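Local coordinates for protein putative antitoxin VapB45 (Mycobacterium tuberculosis, PDB 5AF3) that is possibly the antitoxin of a type II toxin-antitoxin system, paired with the toxin VapC45, and carries a putative helix-turn-helix DNA-binding region, at residues A[71-76]-A[106-111]; A[83-86]-A[90-93]; A[114-119]-A[159-164]; A[125-130]-A[135-140]; A[142-147]-A[151-156]. All coordinates share one frame; numbering follows the deposited sequence.

Contact 1: A[71-76]-A[106-111]; sequences PFVGIA and GPHALA
Val-73, in the first turn of helix 72-86, pushes a methyl group onto the imidazole of His-108 and against Ala-111, and these three residues bury most of the surface between 71-76 and 106-111. The CG2 methyl does the work. It stands over one face of the His-108 ring in a CH-pi contact, 3.8 Å from the ring centroid and 25° off the normal, displaced toward the rim so that its nearest ring atom is CG at 3.6 Å. Val-73 CG1 lies between the backbone N and the carbonyl carbon (chi1 69°), which leaves CG2 anti to N and directed across the gap. The same CG2 meets Ala-111 CB at 4.0 Å, and Ala-76 CB, one turn further along the helix, reaches that CB at 3.9 Å, so the alanine methyl is touched by two successive turns. His-108 is itself fixed by a second partner on helix 72-86: its ND1 is hydrogen-bonded to Glu-77 OE2, which should restrain rotation of the ring beneath the valine. A short 3-10 turn follows the histidine, whose carbonyl O receives Ala-111 N at 2.8 Å, and this turn carries Ala-111 back to the helix. A valine methyl on an imidazole face and two alanine methyls thus join the start of a helix in the putative DNA-binding helix-turn-helix region to the loop between helices 95-105 and 115-130.

Contact 2: A[83-86]-A[90-93]; sequences AFRR and PMQR
In the putative helix-turn-helix region, the loop that leaves helix 72-86 and leads to helix 95-105 turns back so that Met-91 lies against Phe-84 and Arg-85 in the last turn of the helix. Met-91 is the sole contributor from 90-93. Its chain is bent at both chi2 (-56°) and chi3 (-62°), which curls the thioether around toward the helix backbone instead of letting it run past. Met-91 SD sits 4.1 Å from Phe-84 CB. The phenyl ring of Phe-84 itself leads away from the methionine and packs on Leu-110 and Leu-143. The stem of Arg-85 crosses the methionine at about a right angle, with Arg-85 CB 4.1 Å from Met-91 CG. Beyond its aliphatic part the arginine also turns away: it bends at chi3, and NE is hydrogen-bonded to Asn-82 OD1, one turn back on the same helix. The contact is therefore purely van der Waals in character and only partly buried. A glycerol, probably from the crystallisation liquor, lies beside it and is hydrogen-bonded to the backbone N of Met-91. The nearest approach of all is made to the main chain, where Met-91 SD comes within 3.8 Å of Arg-85 N.

Contact 3: A[114-119]-A[159-164]; sequences DLCTDG and HYLQQI
Leu-161 sets one methyl against Leu-115 and the other against Cys-116, and this small apolar cluster is the tightly packed part of the contact. The two leucines cross at about a right angle, meeting methyl to methyl with Leu-115 CD2 3.9 Å from Leu-161 CD2. The other methyl, Leu-161 CD1, lies 3.9 Å from Cys-116 SG and equally close to Cys-116 CB. With SG anti to the backbone N (chi1 -170°), the sulfur of the cysteine is turned toward the leucine, and Cys-116 SG also approaches Leu-161 CB, at 4.0 Å. Toward solvent the fit slackens: the exposed Gln-162 comes no nearer to 114-119 than 5.3 Å. Within 159-164, away from the cluster, Gln-163 NE2 gives a hydrogen bond of 2.9 Å to His-159 O, nearly straight at 164°. Gln-163 OE1 bonds in turn to Arg-176, holding the amide at both ends. His-159 and Tyr-160 look elsewhere, both hydrogen-bonding Asp-237 of the second subunit. The cluster thus joins the first turn of helix 115-130 to the last turn of helix 155-161. Leu-115 also packs on Val-80 of helix 72-86 and Leu-101 of helix 95-105, and strand 164-166 begins just beyond.

Contact 4: A[125-130]-A[135-140]; sequences RFAERS and PDDLVV
Phe-126, Ala-127 and Ser-130 of helix 115-130 face Asp-136, Asp-137 and Val-140 of helix 135-143 across a tightly turned helical hairpin, whose segment axes come within 8.1 Å and run roughly antiparallel, with 147° between their directions. The apolar part is centred on Ala-127. Its CB fits against the branch point of Val-140, 3.6 Å from CB and 3.8 Å from each of the two methyls, CG1 and CG2. So small a side chain lets the backbones close in, and the CA atoms of Ala-127 and Asp-137 are 4.6 Å apart. A second kind of contact sets a carboxylate beside an aromatic ring. Asp-136 approaches Phe-126 obliquely, the carboxylate and ring planes 47° apart, with Asp-136 CG 3.5 Å from Phe-126 CE2. The ring is additionally stacked with Trp-100 of helix 95-105. Asp-137 shows an acidic group meeting an alkyl one, its OD1 resting on the Ala-127 methyl, while OD2 turns to Gly-133 N in the loop of the hairpin and to a salt bridge with Arg-141. The polar part gathers at Ser-130, whose hydroxyl stands above the centre of the Phe-126 ring. With OG anti to the carbonyl carbon (chi1 -82°), it is placed between its own helix and the next: Ser-130 OG lies 3.1 Å from Phe-126 O, and the same OG lies 3.3 Å from Asp-136 OD2.

Contact 5: A[142-147]-A[151-156]; sequences GLIVPR and YVFKEI
Ile-144, Tyr-151 and Phe-153 form the apolar centre of the hairpin of strands 144-147 and 150-153. A chi1 of 72° tucks Ile-144 CG1 over its own backbone, and the straight arm beyond it brings CD1 to 3.8 Å from Tyr-151 CB, while the CG2 branch approaches Phe-153 CD1. Pro-146 lies side by side with Tyr-151, on the same face of the sheet, with Pro-146 CG 3.6 Å from Tyr-151 CE1. Tyr-151 is also stacked with Trp-124 of helix 115-130. On the other face Val-145 and Val-152 are paired, and Val-145 CG1 lies against the aliphatic chain of Lys-154. Between the faces runs the backbone ladder: Val-145 and Val-152 form an antiparallel hydrogen-bonded pair, with both N to O distances 2.8 Å, and Lys-154 N continues it to Leu-143 O at 2.9 Å. At the polar edge the lysine, fully extended beyond CG, reaches back to the end of helix 135-143. Its NZ bonds to Gly-142 O at 2.9 Å, from well above the carbonyl plane (58°), and also to Arg-213 O of the second subunit. A buried ammonium group is therefore gripped by main-chain carbonyls, and the carbonyl end of a helix would probably stabilise its charge. That chemistry ties hairpin, helix end and partner subunit together at one nitrogen.

In the fold
Contacts 1 and 2 lie at the two ends of helix 72-86, their centres about 16 Å apart, with contact 2 nested inside the loop that contact 1 closes; Leu-110 and Phe-84 bring them together. Contact 3 then closes a longer excursion that encloses contacts 4 and 5 in series. Helix 115-130 runs from contact 3 to contact 4, helix 135-143 from contact 4 to contact 5, and helix 155-161 from contact 5 back to contact 3. Phe-153 bridges contacts 3 and 5, whose centres are about 12 Å apart, while Phe-84 meets Leu-143 between contacts 2 and 5. The putative DNA-binding region thus packs against the helices and hairpin that, at contacts 3 and 5, meet the second subunit.

Contact 1: A[71-76]-A[106-111]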
# COMPACT_ATOMS: atom_id res chain seq x y z
N PRO A 71 16.85 -11.17 11.42
CA PRO A 71 17.76 -10.08 11.79
C PRO A 71 17.70 -9.04 10.66
O PRO A 71 17.08 -9.32 9.59
CB PRO A 71 19.12 -10.79 11.91
CG PRO A 71 19.03 -11.98 10.96
CD PRO A 71 17.55 -12.39 10.95
N PHE A 72 18.31 -7.88 10.84
CA PHE A 72 18.20 -6.82 9.84
C PHE A 72 18.73 -7.22 8.45
O PHE A 72 18.13 -6.88 7.41
CB PHE A 72 18.86 -5.50 10.28
CG PHE A 72 18.63 -4.41 9.32
CD1 PHE A 72 17.41 -3.70 9.32
CD2 PHE A 72 19.57 -4.11 8.34
CE1 PHE A 72 17.21 -2.69 8.37
CE2 PHE A 72 19.37 -3.11 7.40
CZ PHE A 72 18.18 -2.39 7.42
N VAL A 73 19.86 -7.92 8.43
CA VAL A 73 20.38 -8.43 7.15
C VAL A 73 19.33 -9.31 6.42
O VAL A 73 19.26 -9.26 5.16
CB VAL A 73 21.76 -9.18 7.29
CG1 VAL A 73 21.60 -10.47 8.02
CG2 VAL A 73 22.42 -9.35 5.89
N GLY A 74 18.58 -10.12 7.17
CA GLY A 74 17.53 -10.98 6.62
C GLY A 74 16.36 -10.20 6.01
O GLY A 74 15.79 -10.59 4.97
N ILE A 75 15.92 -9.13 6.67
CA ILE A 75 14.86 -8.31 6.06
C ILE A 75 15.36 -7.60 4.79
O ILE A 75 14.59 -7.37 3.84
CB ILE A 75 14.15 -7.33 7.05
CG1 ILE A 75 12.69 -7.13 6.58
CG2 ILE A 75 14.87 -6.00 7.15
CD1 ILE A 75 11.84 -6.35 7.56
N ALA A 76 16.66 -7.29 4.75
CA ALA A 76 17.26 -6.60 3.61
C ALA A 76 17.28 -7.60 2.44
O ALA A 76 16.91 -7.24 1.31
CB ALA A 76 18.73 -6.15 3.97
N GLY A 106 30.01 -11.94 -2.66
CA GLY A 106 30.36 -12.13 -1.24
C GLY A 106 29.20 -12.51 -0.33
O GLY A 106 28.04 -12.56 -0.77
N PRO A 107 29.50 -12.79 0.95
CA PRO A 107 28.45 -13.15 1.91
C PRO A 107 27.31 -12.13 1.89
O PRO A 107 27.52 -10.92 1.67
CB PRO A 107 29.19 -13.15 3.27
CG PRO A 107 30.64 -13.46 2.87
CD PRO A 107 30.85 -12.79 1.56
N HIS A 108 26.11 -12.65 2.11
CA HIS A 108 24.90 -11.80 2.15
C HIS A 108 24.86 -10.87 0.92
O HIS A 108 24.53 -9.69 1.02
CB HIS A 108 24.88 -10.97 3.47
CG HIS A 108 24.78 -11.81 4.71
ND1 HIS A 108 23.70 -12.64 4.98
CD2 HIS A 108 25.63 -11.95 5.77
CE1 HIS A 108 23.90 -13.25 6.13
NE2 HIS A 108 25.05 -12.85 6.63
N ALA A 109 25.25 -11.39 -0.26
CA ALA A 109 25.36 -10.57 -1.45
C ALA A 109 24.09 -9.74 -1.78
O ALA A 109 24.19 -8.66 -2.34
CB ALA A 109 25.72 -11.46 -2.67
N LEU A 110 22.91 -10.31 -1.51
CA LEU A 110 21.65 -9.57 -1.77
C LEU A 110 21.60 -8.24 -1.03
O LEU A 110 20.99 -7.27 -1.51
CB LEU A 110 20.42 -10.40 -1.42
CG LEU A 110 20.20 -11.65 -2.28
CD1 LEU A 110 18.98 -12.38 -1.83
CD2 LEU A 110 19.99 -11.19 -3.72
N ALA A 111 22.27 -8.21 0.13
CA ALA A 111 22.32 -6.99 0.98
C ALA A 111 23.62 -6.17 0.78
O ALA A 111 23.91 -5.24 1.52
CB ALA A 111 22.13 -7.38 2.44

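Contact 2: A[83-86]-A[90-93]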
# COMPACT_ATOMS: atom_id res chain seq x y z
N ALA A 83 11.77 -7.43 -4.53
CA ALA A 83 11.95 -6.56 -5.67
C ALA A 83 12.11 -7.45 -6.89
O ALA A 83 11.58 -7.12 -7.97
CB ALA A 83 13.18 -5.67 -5.51
N PHE A 84 12.82 -8.58 -6.73
CA PHE A 84 12.94 -9.56 -7.82
C PHE A 84 11.54 -10.12 -8.19
O PHE A 84 11.17 -10.18 -9.38
CB PHE A 84 13.89 -10.74 -7.46
CG PHE A 84 15.34 -10.35 -7.33
CD1 PHE A 84 15.80 -9.06 -7.59
CD2 PHE A 84 16.27 -11.33 -6.92
CE1 PHE A 84 17.16 -8.74 -7.42
CE2 PHE A 84 17.62 -11.02 -6.76
CZ PHE A 84 18.05 -9.74 -7.00
N ARG A 85 10.76 -10.45 -7.18
CA ARG A 85 9.42 -11.04 -7.34
C ARG A 85 8.51 -10.06 -8.06
O ARG A 85 7.83 -10.43 -9.01
CB ARG A 85 8.82 -11.38 -5.99
CG ARG A 85 7.46 -12.09 -6.06
CD ARG A 85 6.95 -12.41 -4.67
NE ARG A 85 6.44 -11.20 -4.05
CZ ARG A 85 5.16 -10.92 -3.86
NH1 ARG A 85 4.21 -11.79 -4.21
NH2 ARG A 85 4.84 -9.78 -3.27
N ARG A 86 8.51 -8.80 -7.62
CA ARG A 86 7.77 -7.72 -8.27
C ARG A 86 8.10 -7.58 -9.75
O ARG A 86 7.21 -7.27 -10.57
CB ARG A 86 8.07 -6.39 -7.57
CG ARG A 86 7.17 -5.23 -7.94
CD ARG A 86 7.53 -4.00 -7.07
NE ARG A 86 7.27 -4.20 -5.65
CZ ARG A 86 8.19 -4.25 -4.67
NH1 ARG A 86 9.49 -4.16 -4.92
NH2 ARG A 86 7.80 -4.43 -3.43
N PRO A 90 10.89 -15.58 -11.77
CA PRO A 90 10.45 -16.80 -11.16
C PRO A 90 11.25 -17.11 -9.89
O PRO A 90 12.49 -17.14 -9.94
CB PRO A 90 10.68 -17.87 -12.27
CG PRO A 90 11.76 -17.29 -13.11
CD PRO A 90 11.51 -15.81 -13.10
N MET A 91 10.55 -17.36 -8.78
CA MET A 91 11.21 -17.42 -7.46
C MET A 91 11.49 -18.82 -6.93
O MET A 91 12.37 -19.01 -6.07
CB MET A 91 10.39 -16.64 -6.41
CG MET A 91 10.18 -15.15 -6.75
SD MET A 91 11.68 -14.15 -7.04
CE MET A 91 12.46 -14.30 -5.40
N GLN A 92 10.76 -19.80 -7.44
CA GLN A 92 10.83 -21.15 -6.86
C GLN A 92 12.17 -21.84 -7.09
O GLN A 92 12.53 -22.74 -6.35
CB GLN A 92 9.74 -22.04 -7.45
CG GLN A 92 8.35 -21.71 -6.93
CD GLN A 92 7.33 -22.63 -7.54
OE1 GLN A 92 7.31 -23.83 -7.24
NE2 GLN A 92 6.49 -22.08 -8.42
N ARG A 93 12.89 -21.46 -8.14
CA ARG A 93 14.18 -22.11 -8.42
C ARG A 93 15.32 -21.09 -8.47
O ARG A 93 16.28 -21.22 -9.24
CB ARG A 93 14.11 -22.93 -9.73
CG ARG A 93 13.09 -24.07 -9.71
CD ARG A 93 12.88 -24.70 -11.09
NE ARG A 93 11.92 -25.82 -11.06
CZ ARG A 93 12.23 -27.10 -10.88
NH1 ARG A 93 13.49 -27.50 -10.70
NH2 ARG A 93 11.27 -28.01 -10.88

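Contact 3: A[114-119]-A[159-164]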
# COMPACT_ATOMS: atom_id res chain seq x y z
N ASP A 114 27.62 -3.86 -3.46
CA ASP A 114 28.13 -4.18 -4.80
C ASP A 114 27.08 -4.83 -5.69
O ASP A 114 27.28 -5.02 -6.90
CB ASP A 114 29.34 -5.13 -4.69
CG ASP A 114 30.59 -4.43 -4.14
OD1 ASP A 114 30.66 -3.19 -4.24
OD2 ASP A 114 31.47 -5.15 -3.62
N LEU A 115 25.94 -5.19 -5.10
CA LEU A 115 24.91 -5.89 -5.88
C LEU A 115 24.47 -5.03 -7.05
O LEU A 115 24.46 -5.48 -8.18
CB LEU A 115 23.69 -6.24 -5.02
CG LEU A 115 22.54 -6.87 -5.83
CD1 LEU A 115 22.92 -8.30 -6.30
CD2 LEU A 115 21.23 -6.93 -5.00
N CYS A 116 24.09 -3.79 -6.78
CA CYS A 116 23.48 -3.00 -7.84
C CYS A 116 24.47 -2.71 -8.98
O CYS A 116 24.08 -2.76 -10.17
CB CYS A 116 22.84 -1.74 -7.29
SG CYS A 116 21.88 -0.97 -8.52
N THR A 117 25.75 -2.49 -8.64
CA THR A 117 26.75 -2.15 -9.66
C THR A 117 27.36 -3.39 -10.38
O THR A 117 27.71 -3.30 -11.56
CB THR A 117 27.91 -1.31 -9.06
OG1 THR A 117 28.44 -2.00 -7.92
CG2 THR A 117 27.41 0.08 -8.65
N ASP A 118 27.50 -4.51 -9.66
CA ASP A 118 28.19 -5.70 -10.20
C ASP A 118 27.32 -6.90 -10.52
O ASP A 118 27.79 -7.82 -11.22
CB ASP A 118 29.27 -6.19 -9.24
CG ASP A 118 30.28 -5.11 -8.86
OD1 ASP A 118 30.32 -4.06 -9.52
OD2 ASP A 118 31.00 -5.35 -7.88
N GLY A 119 26.11 -6.92 -9.95
CA GLY A 119 25.27 -8.10 -10.00
C GLY A 119 24.80 -8.53 -11.39
O GLY A 119 24.74 -9.73 -11.66
N HIS A 159 15.25 0.53 -9.15
CA HIS A 159 14.44 1.42 -8.27
C HIS A 159 14.41 0.94 -6.81
O HIS A 159 14.57 1.75 -5.87
CB HIS A 159 13.03 1.59 -8.85
CG HIS A 159 12.03 2.23 -7.92
ND1 HIS A 159 12.17 3.50 -7.41
CD2 HIS A 159 10.86 1.75 -7.42
CE1 HIS A 159 11.13 3.79 -6.65
NE2 HIS A 159 10.32 2.75 -6.64
N TYR A 160 14.22 -0.35 -6.60
CA TYR A 160 14.26 -0.84 -5.23
C TYR A 160 15.67 -0.95 -4.62
O TYR A 160 15.84 -0.69 -3.43
CB TYR A 160 13.49 -2.15 -5.10
CG TYR A 160 12.05 -1.87 -5.45
CD1 TYR A 160 11.20 -1.33 -4.49
CD2 TYR A 160 11.56 -2.06 -6.75
CE1 TYR A 160 9.88 -0.98 -4.82
CE2 TYR A 160 10.25 -1.72 -7.10
CZ TYR A 160 9.42 -1.19 -6.13
OH TYR A 160 8.11 -0.84 -6.44
N LEU A 161 16.63 -1.42 -5.41
CA LEU A 161 18.02 -1.53 -4.96
C LEU A 161 18.57 -0.21 -4.47
O LEU A 161 19.33 -0.21 -3.53
CB LEU A 161 18.92 -2.06 -6.09
CG LEU A 161 18.53 -3.45 -6.62
CD1 LEU A 161 19.62 -4.01 -7.55
CD2 LEU A 161 18.22 -4.45 -5.54
N GLN A 162 18.19 0.88 -5.14
CA GLN A 162 18.60 2.26 -4.85
C GLN A 162 18.14 2.77 -3.49
O GLN A 162 18.66 3.78 -2.99
CB GLN A 162 18.05 3.21 -5.94
CG GLN A 162 18.91 3.22 -7.19
CD GLN A 162 18.19 3.78 -8.44
OE1 GLN A 162 16.98 4.07 -8.43
NE2 GLN A 162 18.97 3.95 -9.51
N GLN A 163 17.16 2.11 -2.89
CA GLN A 163 16.60 2.52 -1.58
C GLN A 163 17.47 2.12 -0.38
O GLN A 163 17.19 2.52 0.76
CB GLN A 163 15.19 1.97 -1.36
CG GLN A 163 14.17 2.27 -2.50
CD GLN A 163 14.16 3.72 -2.87
OE1 GLN A 163 14.16 4.59 -2.00
NE2 GLN A 163 14.15 4.01 -4.16
N ILE A 164 18.48 1.28 -0.62
CA ILE A 164 19.23 0.67 0.46
C ILE A 164 20.46 1.52 0.74
O ILE A 164 21.12 1.97 -0.19
CB ILE A 164 19.65 -0.80 0.10
CG1 ILE A 164 18.40 -1.63 -0.25
CG2 ILE A 164 20.39 -1.48 1.27
CD1 ILE A 164 18.72 -3.04 -0.71

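Contact 4: A[125-130]-A[135-140]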
# COMPACT_ATOMS: atom_id res chain seq x y z
N ARG A 125 26.76 -14.06 -16.66
CA ARG A 125 27.77 -15.13 -16.73
C ARG A 125 27.23 -16.49 -16.29
O ARG A 125 27.50 -17.52 -16.93
CB ARG A 125 28.99 -14.77 -15.87
CG ARG A 125 29.81 -13.61 -16.38
CD ARG A 125 31.20 -13.52 -15.69
NE ARG A 125 31.36 -12.34 -14.81
CZ ARG A 125 31.55 -12.39 -13.49
NH1 ARG A 125 31.60 -13.56 -12.83
NH2 ARG A 125 31.69 -11.24 -12.82
N PHE A 126 26.43 -16.50 -15.21
CA PHE A 126 25.79 -17.70 -14.72
C PHE A 126 24.79 -18.27 -15.74
O PHE A 126 24.79 -19.45 -16.04
CB PHE A 126 25.08 -17.36 -13.39
CG PHE A 126 24.45 -18.51 -12.72
CD1 PHE A 126 25.23 -19.58 -12.28
CD2 PHE A 126 23.07 -18.52 -12.47
CE1 PHE A 126 24.67 -20.64 -11.66
CE2 PHE A 126 22.51 -19.59 -11.84
CZ PHE A 126 23.30 -20.65 -11.42
N ALA A 127 23.93 -17.42 -16.29
CA ALA A 127 22.86 -17.90 -17.17
C ALA A 127 23.44 -18.38 -18.50
O ALA A 127 22.88 -19.28 -19.11
CB ALA A 127 21.86 -16.79 -17.40
N GLU A 128 24.56 -17.79 -18.92
CA GLU A 128 25.22 -18.14 -20.19
C GLU A 128 25.52 -19.62 -20.22
O GLU A 128 25.18 -20.33 -21.18
CB GLU A 128 26.54 -17.43 -20.31
CG GLU A 128 26.50 -16.04 -20.79
CD GLU A 128 27.90 -15.61 -21.10
OE1 GLU A 128 28.59 -15.15 -20.16
OE2 GLU A 128 28.31 -15.79 -22.27
N ARG A 129 26.13 -20.11 -19.15
CA ARG A 129 26.52 -21.51 -19.05
C ARG A 129 25.35 -22.43 -18.70
O ARG A 129 25.48 -23.66 -18.74
CB ARG A 129 27.63 -21.66 -18.00
CG ARG A 129 27.23 -21.12 -16.63
CD ARG A 129 28.43 -20.85 -15.75
NE ARG A 129 28.12 -20.93 -14.31
CZ ARG A 129 27.84 -22.05 -13.65
NH1 ARG A 129 27.80 -23.21 -14.29
NH2 ARG A 129 27.60 -22.01 -12.34
N SER A 130 24.21 -21.85 -18.34
CA SER A 130 23.08 -22.61 -17.84
C SER A 130 22.27 -23.31 -18.94
O SER A 130 21.66 -24.34 -18.68
CB SER A 130 22.16 -21.73 -17.00
OG SER A 130 22.67 -21.63 -15.66
N PRO A 135 15.93 -23.07 -16.08
CA PRO A 135 15.42 -22.30 -14.92
C PRO A 135 16.36 -21.16 -14.50
O PRO A 135 15.89 -20.05 -14.21
CB PRO A 135 15.31 -23.36 -13.82
CG PRO A 135 15.01 -24.65 -14.62
CD PRO A 135 15.96 -24.52 -15.77
N ASP A 136 17.68 -21.41 -14.50
CA ASP A 136 18.61 -20.31 -14.21
C ASP A 136 18.52 -19.18 -15.23
O ASP A 136 18.51 -17.99 -14.86
CB ASP A 136 20.04 -20.84 -14.06
CG ASP A 136 20.18 -21.88 -12.95
OD1 ASP A 136 19.58 -21.76 -11.88
OD2 ASP A 136 20.95 -22.82 -13.15
N ASP A 137 18.43 -19.51 -16.52
CA ASP A 137 18.34 -18.50 -17.55
C ASP A 137 17.04 -17.69 -17.36
O ASP A 137 17.03 -16.47 -17.56
CB ASP A 137 18.37 -19.17 -18.93
CG ASP A 137 18.48 -18.19 -20.06
OD1 ASP A 137 19.24 -17.19 -19.96
OD2 ASP A 137 17.81 -18.39 -21.09
N LEU A 138 15.98 -18.36 -16.95
CA LEU A 138 14.69 -17.66 -16.76
C LEU A 138 14.74 -16.70 -15.59
O LEU A 138 14.20 -15.59 -15.70
CB LEU A 138 13.54 -18.63 -16.59
CG LEU A 138 13.30 -19.52 -17.81
CD1 LEU A 138 12.28 -20.59 -17.36
CD2 LEU A 138 12.88 -18.78 -19.07
N VAL A 139 15.36 -17.13 -14.49
CA VAL A 139 15.62 -16.19 -13.35
C VAL A 139 16.35 -14.95 -13.88
O VAL A 139 15.91 -13.78 -13.71
CB VAL A 139 16.44 -16.89 -12.21
CG1 VAL A 139 16.99 -15.85 -11.18
CG2 VAL A 139 15.61 -17.93 -11.52
N VAL A 140 17.48 -15.19 -14.56
CA VAL A 140 18.36 -14.09 -14.95
C VAL A 140 17.70 -13.17 -16.01
O VAL A 140 17.88 -11.95 -15.97
CB VAL A 140 19.74 -14.62 -15.42
CG1 VAL A 140 20.58 -13.52 -16.03
CG2 VAL A 140 20.44 -15.27 -14.25

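Contact 5: A[142-147]-A[151-156]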
# COMPACT_ATOMS: atom_id res chain seq x y z
N GLY A 142 14.63 -12.53 -16.10
CA GLY A 142 13.66 -11.74 -15.34
C GLY A 142 14.30 -10.48 -14.74
O GLY A 142 13.62 -9.48 -14.49
N LEU A 143 15.62 -10.53 -14.52
CA LEU A 143 16.35 -9.46 -13.84
C LEU A 143 17.07 -8.45 -14.70
O LEU A 143 17.20 -7.27 -14.32
CB LEU A 143 17.37 -10.11 -12.85
CG LEU A 143 16.75 -10.87 -11.69
CD1 LEU A 143 17.80 -11.68 -10.94
CD2 LEU A 143 16.07 -9.86 -10.75
N ILE A 144 17.57 -8.87 -15.88
CA ILE A 144 18.53 -8.05 -16.59
C ILE A 144 18.14 -7.83 -18.06
O ILE A 144 17.36 -8.63 -18.62
CB ILE A 144 19.99 -8.62 -16.49
CG1 ILE A 144 20.15 -9.88 -17.33
CG2 ILE A 144 20.39 -8.86 -15.03
CD1 ILE A 144 21.58 -10.45 -17.35
N VAL A 145 18.62 -6.74 -18.63
CA VAL A 145 18.37 -6.43 -20.05
C VAL A 145 19.60 -5.80 -20.62
O VAL A 145 20.40 -5.23 -19.85
CB VAL A 145 17.18 -5.46 -20.23
CG1 VAL A 145 15.89 -6.19 -19.93
CG2 VAL A 145 17.32 -4.24 -19.35
N PRO A 146 19.78 -5.91 -21.96
CA PRO A 146 20.83 -5.14 -22.67
C PRO A 146 20.61 -3.63 -22.60
O PRO A 146 19.49 -3.14 -22.78
CB PRO A 146 20.71 -5.60 -24.12
CG PRO A 146 19.94 -6.88 -24.08
CD PRO A 146 19.04 -6.81 -22.87
N ARG A 147 21.66 -2.89 -22.31
CA ARG A 147 21.65 -1.45 -22.43
C ARG A 147 23.00 -1.00 -22.96
O ARG A 147 24.03 -1.33 -22.37
CB ARG A 147 21.36 -0.79 -21.08
CG ARG A 147 20.97 0.66 -21.19
CD ARG A 147 21.15 1.37 -19.87
NE ARG A 147 21.69 2.72 -20.08
CZ ARG A 147 20.97 3.77 -20.46
NH1 ARG A 147 19.66 3.66 -20.66
NH2 ARG A 147 21.57 4.95 -20.63
N TYR A 151 24.73 -5.96 -20.43
CA TYR A 151 23.58 -6.32 -19.60
C TYR A 151 23.58 -5.53 -18.30
O TYR A 151 24.62 -5.36 -17.68
CB TYR A 151 23.54 -7.82 -19.30
CG TYR A 151 23.24 -8.62 -20.54
CD1 TYR A 151 21.95 -8.72 -21.05
CD2 TYR A 151 24.28 -9.22 -21.25
CE1 TYR A 151 21.69 -9.45 -22.20
CE2 TYR A 151 24.04 -9.95 -22.39
CZ TYR A 151 22.75 -10.06 -22.87
OH TYR A 151 22.55 -10.80 -24.03
N VAL A 152 22.41 -5.06 -17.91
CA VAL A 152 22.24 -4.27 -16.69
C VAL A 152 20.94 -4.72 -16.01
O VAL A 152 20.07 -5.31 -16.67
CB VAL A 152 22.13 -2.74 -16.98
CG1 VAL A 152 23.39 -2.20 -17.66
CG2 VAL A 152 20.87 -2.43 -17.82
N PHE A 153 20.76 -4.39 -14.74
CA PHE A 153 19.47 -4.66 -14.10
C PHE A 153 18.37 -3.80 -14.73
O PHE A 153 18.59 -2.65 -15.06
CB PHE A 153 19.51 -4.35 -12.62
CG PHE A 153 20.13 -5.42 -11.78
CD1 PHE A 153 19.55 -6.69 -11.68
CD2 PHE A 153 21.29 -5.13 -11.03
CE1 PHE A 153 20.13 -7.69 -10.87
CE2 PHE A 153 21.86 -6.10 -10.19
CZ PHE A 153 21.31 -7.38 -10.11
N LYS A 154 17.19 -4.40 -14.94
CA LYS A 154 16.00 -3.63 -15.31
C LYS A 154 15.79 -2.52 -14.27
O LYS A 154 16.01 -2.73 -13.07
CB LYS A 154 14.78 -4.55 -15.29
CG LYS A 154 14.81 -5.65 -16.35
CD LYS A 154 13.58 -6.52 -16.22
CE LYS A 154 13.62 -7.63 -17.26
NZ LYS A 154 12.52 -8.61 -17.02
N GLU A 155 15.36 -1.35 -14.73
CA GLU A 155 15.10 -0.23 -13.82
C GLU A 155 14.05 -0.53 -12.78
O GLU A 155 14.13 -0.02 -11.66
CB GLU A 155 14.71 1.04 -14.60
CG GLU A 155 15.96 1.62 -15.30
CD GLU A 155 15.76 3.05 -15.80
OE1 GLU A 155 14.64 3.61 -15.65
OE2 GLU A 155 16.74 3.62 -16.34
N ILE A 156 13.10 -1.41 -13.10
CA ILE A 156 12.08 -1.78 -12.13
C ILE A 156 12.71 -2.47 -10.90
O ILE A 156 12.21 -2.35 -9.79
CB ILE A 156 10.94 -2.67 -12.75
CG1 ILE A 156 9.76 -2.83 -11.77
CG2 ILE A 156 11.44 -4.10 -13.19
CD1 ILE A 156 8.58 -3.70 -12.34